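Local atomic coordinates of uncharacterized protein (Enterococcus faecalis, PDB entry 3D3Y), a protein that is of unknown function but belongs to the M16 peptidase family, contains an apparently inactive peptidase domain, and probably binds a metal ion. Residues A[61-66]-A[110-115]; A[75-80]-A[114-119]. All coordinates share one frame; numbering follows the deposited sequence.

From the N terminus, helix 60-69 comes first and strand 74-82 next; after the neighbouring strand 85-95 the chain returns through helix 105-118, which both contacts use. Contact 1 closes a loop from 61-66 to 110-115. Contact 2 opens inside that loop, at 75-80, and ends slightly later, at 114-119, so the loops overlap rather than nest and share K114 and E115. Together they tie a peripheral helix and the edge strand of the six-stranded sheet to one helix. The contacts also touch each other: the F112 and F75 rings meet edge-to-face, and L63 CD1 lies 4.2 Å from I116 CD1.

Contact 1. Residues A[61-66]-A[110-115]; sequences VKLSER and VDFLKE
In the alpha+beta fold of this M16-family chain, helix 105-118, which packs on strand 85-95 of the six-stranded sheet, meets the nearly antiparallel helix 60-69 through D111 and F112 on one side and L63 and R66 on the other. The axes of the two segments run at 159° and come no closer than 12.6 Å, so the side chains have to span the gap. F112 suits this task: its long, flat, apolar side chain points from its helix toward the other and buries its ring between them. L63, an apolar match for that buried ring, meets it at its edge, near the ring plane, with its CG 4.2 Å from F112 CZ. The CG methylene of R66 touches the ring obliquely, 3.6 Å from F112 CD1 and 3.8 Å from F112 CE1. R66 and F112 lie alongside, pointing opposite ways, and the charged end of the arginine continues past the ring. R66 is bent at chi2 (50°), and beyond that bend its guanidinium comes near the partly exposed carboxylate of D111, a charge opposite to its own. F112 also touches M92 of strand 85-95 and L70. The main polar partner of the guanidinium is E69, which R66 NH1 engages in a salt bridge. Across the contact there is just a long one, with R66 NH2 3.9 Å from D111 OD2 and the guanidinium and carboxylate planes turned 77° apart.

Contact 2. Residues A[75-80]-A[114-119]; sequences FGIGVS and KEIIFA
I116, near the C-terminal end of helix 105-118, packs against F75 and I77 of strand 74-82 in a small apolar cluster. F75 and I116 approach from opposite directions, and the far end of the ring does the touching: F75 CZ lies 3.8 Å from I116 CG1, with I116 CG2 at 3.9 Å and I116 CD1 at 4.1 Å from the same F75 CZ. The isoleucine thus sets three carbons against one ring corner, in an oblique approach. I77 adds the tip of its longer branch, its CD1 sitting 4.0 Å from I116 CG2. That branch is extended at chi2 (-177°), which carries CD1 across toward the helix, and the two isoleucines run alongside each other, pointing opposite ways. F75 and I77, two apart on the strand, both present apolar groups to the helix, and the branched I116 can meet both; no hydrogen bond crosses. Further out, backbone hydrogen bonds between G76 and S91 and between G78 and N89 position the strand, while I77 N bonds to E51 OE2. The helix is held near its end by a bond between I117 O and the hydroxyl of Y192, and A119, the first residue to leave helical geometry, pairs through its backbone with L55. The cluster therefore sits where edge strand 74-82, flanked by strand 85-95, meets helix 105-118, with helix 40-52 against I77 and helix 185-198 against I117 and F118.

Contact 1. Residues A[61-66]-A[110-115]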
ATOM      1  N   VAL A  61      -9.961   4.908  27.005  1.00 45.20           N
ATOM      2  CA  VAL A  61      -9.982   6.107  27.839  1.00 44.67           C
ATOM      3  C   VAL A  61      -8.568   6.415  28.371  1.00 43.38           C
ATOM      4  O   VAL A  61      -8.084   7.557  28.281  1.00 42.54           O
ATOM      5  CB  VAL A  61     -11.021   5.995  29.010  1.00 45.03           C
ATOM      6  CG1 VAL A  61     -10.742   7.000  30.118  1.00 46.07           C
ATOM      7  CG2 VAL A  61     -12.443   6.184  28.496  1.00 45.87           C
ATOM      8  N   LYS A  62      -7.917   5.387  28.907  1.00 41.03           N
ATOM      9  CA  LYS A  62      -6.588   5.529  29.486  1.00 40.44           C
ATOM     10  C   LYS A  62      -5.526   5.823  28.425  1.00 38.82           C
ATOM     11  O   LYS A  62      -4.635   6.660  28.635  1.00 37.37           O
ATOM     12  CB  LYS A  62      -6.241   4.287  30.324  1.00 40.53           C
ATOM     13  CG  LYS A  62      -7.064   4.225  31.640  1.00 42.99           C
ATOM     14  CD  LYS A  62      -6.889   2.892  32.356  1.00 42.30           C
ATOM     15  CE  LYS A  62      -7.715   2.807  33.639  1.00 44.07           C
ATOM     16  NZ  LYS A  62      -7.605   1.437  34.241  1.00 45.78           N
ATOM     17  N   LEU A  63      -5.638   5.175  27.273  1.00 38.49           N
ATOM     18  CA  LEU A  63      -4.662   5.406  26.193  1.00 38.68           C
ATOM     19  C   LEU A  63      -4.796   6.819  25.637  1.00 39.06           C
ATOM     20  O   LEU A  63      -3.808   7.535  25.488  1.00 37.80           O
ATOM     21  CB  LEU A  63      -4.805   4.356  25.094  1.00 38.78           C
ATOM     22  CG  LEU A  63      -3.716   4.265  24.015  1.00 41.16           C
ATOM     23  CD1 LEU A  63      -3.575   2.827  23.544  1.00 43.41           C
ATOM     24  CD2 LEU A  63      -4.125   5.189  22.872  1.00 40.39           C
ATOM     25  N   SER A  64      -6.022   7.248  25.354  1.00 39.63           N
ATOM     26  CA  SER A  64      -6.192   8.576  24.791  1.00 40.87           C
ATOM     27  C   SER A  64      -5.833   9.697  25.792  1.00 40.48           C
ATOM     28  O   SER A  64      -5.343  10.752  25.414  1.00 41.24           O
ATOM     29  CB  SER A  64      -7.571   8.725  24.150  1.00 40.78           C
ATOM     30  OG  SER A  64      -8.521   8.994  25.115  1.00 44.69           O
ATOM     31  N   GLU A  65      -5.982   9.418  27.075  1.00 40.01           N
ATOM     32  CA  GLU A  65      -5.534  10.305  28.127  1.00 39.93           C
ATOM     33  C   GLU A  65      -3.992  10.415  28.151  1.00 37.32           C
ATOM     34  O   GLU A  65      -3.451  11.488  28.388  1.00 36.13           O
ATOM     35  CB  GLU A  65      -6.092   9.773  29.447  1.00 40.57           C
ATOM     36  CG  GLU A  65      -5.477  10.212  30.793  1.00 44.10           C
ATOM     37  CD  GLU A  65      -6.070   9.361  31.964  1.00 45.71           C
ATOM     38  OE1 GLU A  65      -7.326   9.172  31.985  1.00 52.96           O
ATOM     39  OE2 GLU A  65      -5.304   8.867  32.837  1.00 48.26           O
ATOM     40  N   ARG A  66      -3.286   9.316  27.909  1.00 34.65           N
ATOM     41  CA  ARG A  66      -1.828   9.387  27.778  1.00 33.05           C
ATOM     42  C   ARG A  66      -1.432  10.229  26.539  1.00 32.30           C
ATOM     43  O   ARG A  66      -0.532  11.090  26.611  1.00 31.57           O
ATOM     44  CB  ARG A  66      -1.247   7.983  27.666  1.00 33.46           C
ATOM     45  CG  ARG A  66       0.265   7.939  27.501  1.00 33.85           C
ATOM     46  CD  ARG A  66       0.984   8.805  28.562  1.00 34.33           C
ATOM     47  NE  ARG A  66       2.446   8.641  28.486  1.00 36.65           N
ATOM     48  CZ  ARG A  66       3.328   9.515  28.970  1.00 38.03           C
ATOM     49  NH1 ARG A  66       2.918  10.615  29.566  1.00 38.73           N
ATOM     50  NH2 ARG A  66       4.621   9.276  28.860  1.00 40.83           N
ATOM     51  N   VAL A 110       9.071   8.190  22.928  1.00 31.73           N
ATOM     52  CA  VAL A 110       9.754   6.886  22.864  1.00 32.48           C
ATOM     53  C   VAL A 110       9.293   5.976  23.993  1.00 32.31           C
ATOM     54  O   VAL A 110       9.116   4.793  23.797  1.00 33.14           O
ATOM     55  CB  VAL A 110      11.285   7.021  22.880  1.00 32.60           C
ATOM     56  CG1 VAL A 110      11.975   5.658  22.946  1.00 32.70           C
ATOM     57  CG2 VAL A 110      11.762   7.779  21.648  1.00 34.75           C
ATOM     58  N   ASP A 111       9.094   6.524  25.181  1.00 32.19           N
ATOM     59  CA  ASP A 111       8.542   5.730  26.275  1.00 33.55           C
ATOM     60  C   ASP A 111       7.168   5.184  25.882  1.00 32.78           C
ATOM     61  O   ASP A 111       6.854   4.029  26.148  1.00 33.07           O
ATOM     62  CB  ASP A 111       8.460   6.552  27.576  1.00 33.82           C
ATOM     63  CG  ASP A 111       7.860   5.754  28.747  1.00 38.45           C
ATOM     64  OD1 ASP A 111       8.578   4.898  29.296  1.00 45.49           O
ATOM     65  OD2 ASP A 111       6.687   5.991  29.130  1.00 40.99           O
ATOM     66  N   PHE A 112       6.349   6.010  25.242  1.00 32.22           N
ATOM     67  CA  PHE A 112       5.010   5.546  24.831  1.00 31.72           C
ATOM     68  C   PHE A 112       5.093   4.425  23.799  1.00 31.66           C
ATOM     69  O   PHE A 112       4.383   3.403  23.905  1.00 32.65           O
ATOM     70  CB  PHE A 112       4.190   6.696  24.252  1.00 30.60           C
ATOM     71  CG  PHE A 112       2.798   6.293  23.854  1.00 31.15           C
ATOM     72  CD1 PHE A 112       1.828   6.074  24.826  1.00 31.39           C
ATOM     73  CD2 PHE A 112       2.467   6.133  22.514  1.00 31.61           C
ATOM     74  CE1 PHE A 112       0.514   5.705  24.456  1.00 32.67           C
ATOM     75  CE2 PHE A 112       1.153   5.785  22.127  1.00 30.70           C
ATOM     76  CZ  PHE A 112       0.180   5.568  23.104  1.00 30.71           C
ATOM     77  N   LEU A 113       5.953   4.601  22.805  1.00 31.54           N
ATOM     78  CA  LEU A 113       6.260   3.514  21.882  1.00 31.96           C
ATOM     79  C   LEU A 113       6.728   2.243  22.595  1.00 32.90           C
ATOM     80  O   LEU A 113       6.342   1.122  22.219  1.00 31.60           O
ATOM     81  CB  LEU A 113       7.278   3.940  20.828  1.00 32.33           C
ATOM     82  CG  LEU A 113       6.872   5.073  19.875  1.00 33.00           C
ATOM     83  CD1 LEU A 113       8.102   5.488  19.124  1.00 34.64           C
ATOM     84  CD2 LEU A 113       5.746   4.588  18.945  1.00 34.49           C
ATOM     85  N   LYS A 114       7.587   2.390  23.607  1.00 32.66           N
ATOM     86  CA  LYS A 114       8.080   1.210  24.301  1.00 33.36           C
ATOM     87  C   LYS A 114       6.906   0.444  24.931  1.00 33.66           C
ATOM     88  O   LYS A 114       6.897  -0.825  24.942  1.00 33.36           O
ATOM     89  CB  LYS A 114       9.105   1.607  25.374  1.00 32.25           C
ATOM     90  CG  LYS A 114       9.769   0.438  26.049  1.00 36.22           C
ATOM     91  CD  LYS A 114      10.764   0.895  27.105  1.00 40.00           C
ATOM     92  CE  LYS A 114      11.593  -0.305  27.564  1.00 43.12           C
ATOM     93  NZ  LYS A 114      12.357  -0.071  28.836  1.00 47.84           N
ATOM     94  N   GLU A 115       5.959   1.210  25.498  1.00 32.90           N
ATOM     95  CA  GLU A 115       4.746   0.643  26.113  1.00 32.16           C
ATOM     96  C   GLU A 115       3.927  -0.104  25.079  1.00 31.99           C
ATOM     97  O   GLU A 115       3.586  -1.302  25.262  1.00 31.45           O
ATOM     98  CB  GLU A 115       3.901   1.730  26.800  1.00 32.03           C
ATOM     99  CG  GLU A 115       4.502   2.271  28.141  1.00 32.93           C
ATOM    100  CD  GLU A 115       4.515   1.212  29.275  1.00 39.47           C
ATOM    101  OE1 GLU A 115       3.691   0.259  29.259  1.00 35.81           O
ATOM    102  OE2 GLU A 115       5.371   1.329  30.185  1.00 42.08           O
TER

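Contact 2. Residues A[75-80]-A[114-119]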
ATOM      1  N   PHE A  75      -1.600   9.098  17.111  1.00 32.22           N
ATOM      2  CA  PHE A  75      -1.041   7.750  17.162  1.00 32.57           C
ATOM      3  C   PHE A  75      -1.900   6.791  16.347  1.00 33.16           C
ATOM      4  O   PHE A  75      -3.134   6.800  16.450  1.00 33.15           O
ATOM      5  CB  PHE A  75      -0.950   7.294  18.617  1.00 33.08           C
ATOM      6  CG  PHE A  75      -0.729   5.803  18.791  1.00 33.29           C
ATOM      7  CD1 PHE A  75       0.448   5.207  18.380  1.00 33.89           C
ATOM      8  CD2 PHE A  75      -1.716   5.015  19.365  1.00 33.12           C
ATOM      9  CE1 PHE A  75       0.666   3.829  18.551  1.00 31.20           C
ATOM     10  CE2 PHE A  75      -1.523   3.639  19.547  1.00 33.70           C
ATOM     11  CZ  PHE A  75      -0.325   3.047  19.142  1.00 32.26           C
ATOM     12  N   GLY A  76      -1.262   5.938  15.540  1.00 33.74           N
ATOM     13  CA  GLY A  76      -2.050   4.921  14.837  1.00 32.55           C
ATOM     14  C   GLY A  76      -1.171   3.772  14.418  1.00 33.19           C
ATOM     15  O   GLY A  76       0.054   3.918  14.318  1.00 34.08           O
ATOM     16  N   ILE A  77      -1.792   2.619  14.189  1.00 32.48           N
ATOM     17  CA  ILE A  77      -1.123   1.450  13.636  1.00 32.83           C
ATOM     18  C   ILE A  77      -1.976   0.912  12.475  1.00 33.52           C
ATOM     19  O   ILE A  77      -3.230   0.808  12.588  1.00 32.05           O
ATOM     20  CB  ILE A  77      -0.899   0.342  14.713  1.00 31.65           C
ATOM     21  CG1 ILE A  77      -0.273   0.918  15.996  1.00 31.28           C
ATOM     22  CG2 ILE A  77      -0.002  -0.797  14.176  1.00 33.86           C
ATOM     23  CD1 ILE A  77       0.044  -0.197  17.085  1.00 32.94           C
ATOM     24  N   GLY A  78      -1.315   0.584  11.366  1.00 33.96           N
ATOM     25  CA  GLY A  78      -2.003  -0.118  10.262  1.00 35.64           C
ATOM     26  C   GLY A  78      -1.020  -1.011   9.492  1.00 36.31           C
ATOM     27  O   GLY A  78       0.117  -1.178   9.899  1.00 35.80           O
ATOM     28  N   VAL A  79      -1.471  -1.568   8.365  1.00 35.06           N
ATOM     29  CA  VAL A  79      -0.654  -2.451   7.577  1.00 33.89           C
ATOM     30  C   VAL A  79      -0.793  -2.089   6.125  1.00 33.97           C
ATOM     31  O   VAL A  79      -1.798  -1.479   5.710  1.00 33.53           O
ATOM     32  CB  VAL A  79      -1.033  -3.954   7.763  1.00 33.10           C
ATOM     33  CG1 VAL A  79      -0.774  -4.401   9.185  1.00 33.36           C
ATOM     34  CG2 VAL A  79      -2.503  -4.197   7.391  1.00 32.00           C
ATOM     35  N   SER A  80       0.226  -2.454   5.352  1.00 34.64           N
ATOM     36  CA  SER A  80       0.129  -2.327   3.904  1.00 35.32           C
ATOM     37  C   SER A  80       0.965  -3.398   3.218  1.00 35.75           C
ATOM     38  O   SER A  80       1.703  -4.145   3.864  1.00 35.62           O
ATOM     39  CB  SER A  80       0.514  -0.912   3.432  1.00 36.92           C
ATOM     40  OG  SER A  80       1.776  -0.560   3.938  1.00 35.34           O
ATOM     41  N   LYS A 114       7.587   2.390  23.607  1.00 32.66           N
ATOM     42  CA  LYS A 114       8.080   1.210  24.301  1.00 33.36           C
ATOM     43  C   LYS A 114       6.906   0.444  24.931  1.00 33.66           C
ATOM     44  O   LYS A 114       6.897  -0.825  24.942  1.00 33.36           O
ATOM     45  CB  LYS A 114       9.105   1.607  25.374  1.00 32.25           C
ATOM     46  CG  LYS A 114       9.769   0.438  26.049  1.00 36.22           C
ATOM     47  CD  LYS A 114      10.764   0.895  27.105  1.00 40.00           C
ATOM     48  CE  LYS A 114      11.593  -0.305  27.564  1.00 43.12           C
ATOM     49  NZ  LYS A 114      12.357  -0.071  28.836  1.00 47.84           N
ATOM     50  N   GLU A 115       5.959   1.210  25.498  1.00 32.90           N
ATOM     51  CA  GLU A 115       4.746   0.643  26.113  1.00 32.16           C
ATOM     52  C   GLU A 115       3.927  -0.104  25.079  1.00 31.99           C
ATOM     53  O   GLU A 115       3.586  -1.302  25.262  1.00 31.45           O
ATOM     54  CB  GLU A 115       3.901   1.730  26.800  1.00 32.03           C
ATOM     55  CG  GLU A 115       4.502   2.271  28.141  1.00 32.93           C
ATOM     56  CD  GLU A 115       4.515   1.212  29.275  1.00 39.47           C
ATOM     57  OE1 GLU A 115       3.691   0.259  29.259  1.00 35.81           O
ATOM     58  OE2 GLU A 115       5.371   1.329  30.185  1.00 42.08           O
ATOM     59  N   ILE A 116       3.631   0.581  23.979  1.00 31.08           N
ATOM     60  CA  ILE A 116       2.857  -0.036  22.885  1.00 32.20           C
ATOM     61  C   ILE A 116       3.503  -1.321  22.320  1.00 32.38           C
ATOM     62  O   ILE A 116       2.841  -2.344  22.139  1.00 32.03           O
ATOM     63  CB  ILE A 116       2.606   0.973  21.755  1.00 31.75           C
ATOM     64  CG1 ILE A 116       1.707   2.125  22.268  1.00 31.61           C
ATOM     65  CG2 ILE A 116       2.024   0.248  20.491  1.00 32.99           C
ATOM     66  CD1 ILE A 116       0.369   1.664  22.915  1.00 32.91           C
ATOM     67  N   ILE A 117       4.806  -1.249  22.059  1.00 32.57           N
ATOM     68  CA  ILE A 117       5.501  -2.343  21.368  1.00 32.55           C
ATOM     69  C   ILE A 117       5.872  -3.521  22.260  1.00 32.67           C
ATOM     70  O   ILE A 117       5.682  -4.690  21.872  1.00 33.27           O
ATOM     71  CB  ILE A 117       6.733  -1.810  20.618  1.00 32.78           C
ATOM     72  CG1 ILE A 117       6.271  -0.822  19.530  1.00 33.20           C
ATOM     73  CG2 ILE A 117       7.555  -2.959  20.040  1.00 32.81           C
ATOM     74  CD1 ILE A 117       7.449  -0.102  18.856  1.00 34.19           C
ATOM     75  N   PHE A 118       6.360  -3.217  23.459  1.00 32.05           N
ATOM     76  CA  PHE A 118       6.873  -4.231  24.368  1.00 32.08           C
ATOM     77  C   PHE A 118       5.962  -4.579  25.541  1.00 31.62           C
ATOM     78  O   PHE A 118       6.231  -5.526  26.278  1.00 30.80           O
ATOM     79  CB  PHE A 118       8.251  -3.785  24.856  1.00 32.61           C
ATOM     80  CG  PHE A 118       9.257  -3.656  23.746  1.00 33.54           C
ATOM     81  CD1 PHE A 118       9.976  -4.767  23.321  1.00 32.76           C
ATOM     82  CD2 PHE A 118       9.472  -2.429  23.114  1.00 32.84           C
ATOM     83  CE1 PHE A 118      10.899  -4.660  22.283  1.00 32.61           C
ATOM     84  CE2 PHE A 118      10.392  -2.312  22.072  1.00 32.30           C
ATOM     85  CZ  PHE A 118      11.100  -3.448  21.653  1.00 32.12           C
ATOM     86  N   ALA A 119       4.895  -3.811  25.735  1.00 30.76           N
ATOM     87  CA  ALA A 119       3.960  -4.122  26.815  1.00 31.20           C
ATOM     88  C   ALA A 119       2.540  -4.140  26.281  1.00 30.30           C
ATOM     89  O   ALA A 119       1.696  -3.382  26.745  1.00 30.29           O
ATOM     90  CB  ALA A 119       4.108  -3.137  28.025  1.00 31.27           C
TER